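PDB 4MR0: plasmin and fibronectin-binding protein A from Streptococcus pneumoniae, which acts as a surface adhesin and invasin, binding human fibronectin, plasmin, plasminogen and serum albumin. Local coordinates for residues A[439-444]-A[472-477]. Numbering follows the deposited sequence.
Sequences NIADPK and NNNSKE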
ATOM      1  N   ASN A 439       3.056   3.200 -16.945  1.00 20.37           N
ATOM      2  CA  ASN A 439       2.352   3.346 -18.217  1.00 24.00           C
ATOM      3  C   ASN A 439       1.115   4.156 -17.876  1.00 23.96           C
ATOM      4  O   ASN A 439       0.144   3.625 -17.342  1.00 24.31           O
ATOM      5  CB  ASN A 439       1.971   1.978 -18.786  1.00 25.46           C
ATOM      6  CG  ASN A 439       3.184   1.121 -19.082  1.00 28.48           C
ATOM      7  OD1 ASN A 439       4.071   1.527 -19.833  1.00 27.32           O
ATOM      8  ND2 ASN A 439       3.233  -0.067 -18.487  1.00 28.89           N
ATOM      9  N   ILE A 440       1.169   5.449 -18.171  1.00 24.63           N
ATOM     10  CA  ILE A 440       0.080   6.360 -17.844  1.00 25.92           C
ATOM     11  C   ILE A 440      -0.674   6.916 -19.046  1.00 27.30           C
ATOM     12  O   ILE A 440      -0.073   7.411 -20.003  1.00 27.76           O
ATOM     13  CB  ILE A 440       0.626   7.534 -17.009  1.00 24.85           C
ATOM     14  CG1 ILE A 440       1.297   6.986 -15.742  1.00 24.01           C
ATOM     15  CG2 ILE A 440      -0.494   8.502 -16.662  1.00 24.24           C
ATOM     16  CD1 ILE A 440       2.086   8.015 -14.947  1.00 21.82           C
ATOM     17  N   ALA A 441      -1.999   6.834 -18.978  1.00 28.30           N
ATOM     18  CA  ALA A 441      -2.863   7.331 -20.042  1.00 29.03           C
ATOM     19  C   ALA A 441      -3.773   8.426 -19.497  1.00 28.89           C
ATOM     20  O   ALA A 441      -4.355   9.193 -20.257  1.00 30.58           O
ATOM     21  CB  ALA A 441      -3.695   6.190 -20.617  1.00 28.89           C
ATOM     22  N   ASP A 442      -3.883   8.495 -18.173  1.00 29.28           N
ATOM     23  CA  ASP A 442      -4.718   9.496 -17.513  1.00 29.72           C
ATOM     24  C   ASP A 442      -3.949  10.803 -17.348  1.00 30.73           C
ATOM     25  O   ASP A 442      -2.900  10.836 -16.711  1.00 30.88           O
ATOM     26  CB  ASP A 442      -5.167   8.983 -16.141  1.00 29.76           C
ATOM     27  CG  ASP A 442      -5.915  10.028 -15.343  1.00 29.84           C
ATOM     28  OD1 ASP A 442      -6.787  10.705 -15.926  1.00 30.41           O
ATOM     29  OD2 ASP A 442      -5.642  10.170 -14.130  1.00 30.22           O
ATOM     30  N   PRO A 443      -4.470  11.902 -17.918  1.00 31.31           N
ATOM     31  CA  PRO A 443      -3.793  13.199 -17.811  1.00 31.59           C
ATOM     32  C   PRO A 443      -3.716  13.782 -16.403  1.00 30.72           C
ATOM     33  O   PRO A 443      -2.961  14.724 -16.161  1.00 30.74           O
ATOM     34  CB  PRO A 443      -4.586  14.086 -18.777  1.00 32.20           C
ATOM     35  CG  PRO A 443      -5.953  13.486 -18.756  1.00 32.83           C
ATOM     36  CD  PRO A 443      -5.664  12.000 -18.776  1.00 32.49           C
ATOM     37  N   LYS A 444      -4.484  13.220 -15.475  1.00 30.17           N
ATOM     38  CA  LYS A 444      -4.487  13.705 -14.097  1.00 28.51           C
ATOM     39  C   LYS A 444      -3.598  12.875 -13.175  1.00 28.28           C
ATOM     40  O   LYS A 444      -3.526  13.141 -11.975  1.00 27.05           O
ATOM     41  CB  LYS A 444      -5.912  13.705 -13.538  1.00 31.17           C
ATOM     42  CG  LYS A 444      -6.825  14.792 -14.094  1.00 31.63           C
ATOM     43  CD  LYS A 444      -8.224  14.662 -13.505  1.00 32.87           C
ATOM     44  CE  LYS A 444      -8.964  15.994 -13.522  1.00 35.11           C
ATOM     45  NZ  LYS A 444      -9.091  16.550 -14.896  1.00 33.90           N
ATOM     46  N   ASN A 472       6.236   6.015 -19.135  1.00 23.65           N
ATOM     47  CA  ASN A 472       5.632   6.102 -20.459  1.00 26.12           C
ATOM     48  C   ASN A 472       4.298   6.829 -20.312  1.00 26.47           C
ATOM     49  O   ASN A 472       3.266   6.212 -20.043  1.00 26.88           O
ATOM     50  CB  ASN A 472       5.402   4.704 -21.039  1.00 25.39           C
ATOM     51  CG  ASN A 472       6.686   3.921 -21.194  1.00 25.91           C
ATOM     52  OD1 ASN A 472       7.636   4.391 -21.820  1.00 25.58           O
ATOM     53  ND2 ASN A 472       6.723   2.719 -20.626  1.00 25.06           N
ATOM     54  N   ASN A 473       4.329   8.145 -20.471  1.00 28.23           N
ATOM     55  CA  ASN A 473       3.124   8.946 -20.344  1.00 31.26           C
ATOM     56  C   ASN A 473       2.571   9.381 -21.702  1.00 34.07           C
ATOM     57  O   ASN A 473       3.124  10.275 -22.348  1.00 33.07           O
ATOM     58  CB  ASN A 473       3.401  10.189 -19.486  1.00 28.67           C
ATOM     59  CG  ASN A 473       2.124  10.903 -19.064  1.00 29.76           C
ATOM     60  OD1 ASN A 473       1.057  10.682 -19.642  1.00 29.23           O
ATOM     61  ND2 ASN A 473       2.229  11.767 -18.058  1.00 25.65           N
ATOM     62  N   ASN A 474       1.491   8.741 -22.144  1.00 37.58           N
ATOM     63  CA  ASN A 474       0.871   9.118 -23.412  1.00 40.42           C
ATOM     64  C   ASN A 474      -0.529   9.670 -23.203  1.00 41.43           C
ATOM     65  O   ASN A 474      -1.398   9.533 -24.068  1.00 42.17           O
ATOM     66  CB  ASN A 474       0.817   7.947 -24.398  1.00 41.83           C
ATOM     67  CG  ASN A 474       0.792   6.606 -23.717  1.00 43.51           C
ATOM     68  OD1 ASN A 474       1.838   5.989 -23.501  1.00 46.48           O
ATOM     69  ND2 ASN A 474      -0.401   6.143 -23.365  1.00 44.13           N
ATOM     70  N   SER A 475      -0.744  10.294 -22.050  1.00 42.34           N
ATOM     71  CA  SER A 475      -2.033  10.894 -21.741  1.00 44.06           C
ATOM     72  C   SER A 475      -2.120  12.170 -22.569  1.00 45.68           C
ATOM     73  O   SER A 475      -1.092  12.756 -22.909  1.00 46.26           O
ATOM     74  CB  SER A 475      -2.118  11.241 -20.254  1.00 43.14           C
ATOM     75  OG  SER A 475      -1.203  12.269 -19.919  1.00 44.26           O
ATOM     76  N   LYS A 476      -3.333  12.603 -22.896  1.00 47.18           N
ATOM     77  CA  LYS A 476      -3.503  13.822 -23.680  1.00 49.22           C
ATOM     78  C   LYS A 476      -3.614  15.065 -22.812  1.00 48.79           C
ATOM     79  O   LYS A 476      -4.432  15.131 -21.893  1.00 49.32           O
ATOM     80  CB  LYS A 476      -4.723  13.705 -24.601  1.00 52.22           C
ATOM     81  CG  LYS A 476      -4.350  13.306 -26.033  1.00 55.33           C
ATOM     82  CD  LYS A 476      -5.518  12.643 -26.761  1.00 58.56           C
ATOM     83  CE  LYS A 476      -6.540  13.652 -27.282  1.00 60.38           C
ATOM     84  NZ  LYS A 476      -7.816  12.935 -27.628  1.00 61.87           N
ATOM     85  N   GLU A 477      -2.771  16.048 -23.115  1.00 48.29           N
ATOM     86  CA  GLU A 477      -2.743  17.306 -22.384  1.00 47.68           C
ATOM     87  C   GLU A 477      -2.639  17.090 -20.878  1.00 46.37           C
ATOM     88  O   GLU A 477      -3.528  17.461 -20.113  1.00 45.50           O
ATOM     89  CB  GLU A 477      -3.975  18.141 -22.746  1.00 49.29           C
ATOM     90  CG  GLU A 477      -3.812  18.892 -24.066  1.00 51.67           C
ATOM     91  CD  GLU A 477      -5.127  19.334 -24.679  1.00 53.52           C
ATOM     92  OE1 GLU A 477      -5.990  19.855 -23.940  1.00 54.11           O
ATOM     93  OE2 GLU A 477      -5.289  19.169 -25.909  1.00 54.99           O
TER
HETATM   94  O   HOH W   1      -5.253  10.756 -22.372  1.00 30.97           O
HETATM   95  O   HOH W   2      -0.660  12.161 -16.851  1.00 29.12           O
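Asn439 and Asn472 lie side by side on two neighbouring parallel strands, their amides within 8° of coplanar. That puts one N-H of Asn472 ND2 against Asn439 OD1 at 3.0 Å (N-H...O 158°), a side-chain bond running alongside the backbone pairing of successive turns; Asn439 ND2 in turn bonds to Asp395 OD1 on strand 387-396, the preceding turn. In the backbone, Ile440 N donates to Asn472 O (2.9 Å) and Ile440 O accepts from Asn474 N, the usual parallel-strand pattern.

Asn473, on the other face of the strands, is worth following outward. Its CB leads to CG, placed anti to the backbone N (chi1 -167°). From there OD1 faces Ile440 O at 3.5 Å without bonding, with Ile440 CG2 farther off at 4.0 Å; its two bonds come from Ser475, one from the backbone N, closing an Asx turn, and one from OG at 2.8 Å. Its other tip, ND2, donates to a water that also bonds to Ser475 OG and Asp442 O, tying the two loops together.

Beyond the turn Ser475 CB presses on Ala441 O, and Pro443 CB rests 3.3 Å from Lys476 O. A second water joins Ala441 O to Lys476 N.

The contact marks where strands 431-440 and 462-473 run out into loops on successive turns of the right-handed parallel beta-helix. Strand 387-396 flanks 431-440 on its other edge, while Ile440 packs on Thr445 and Ala447 of strand 445-451.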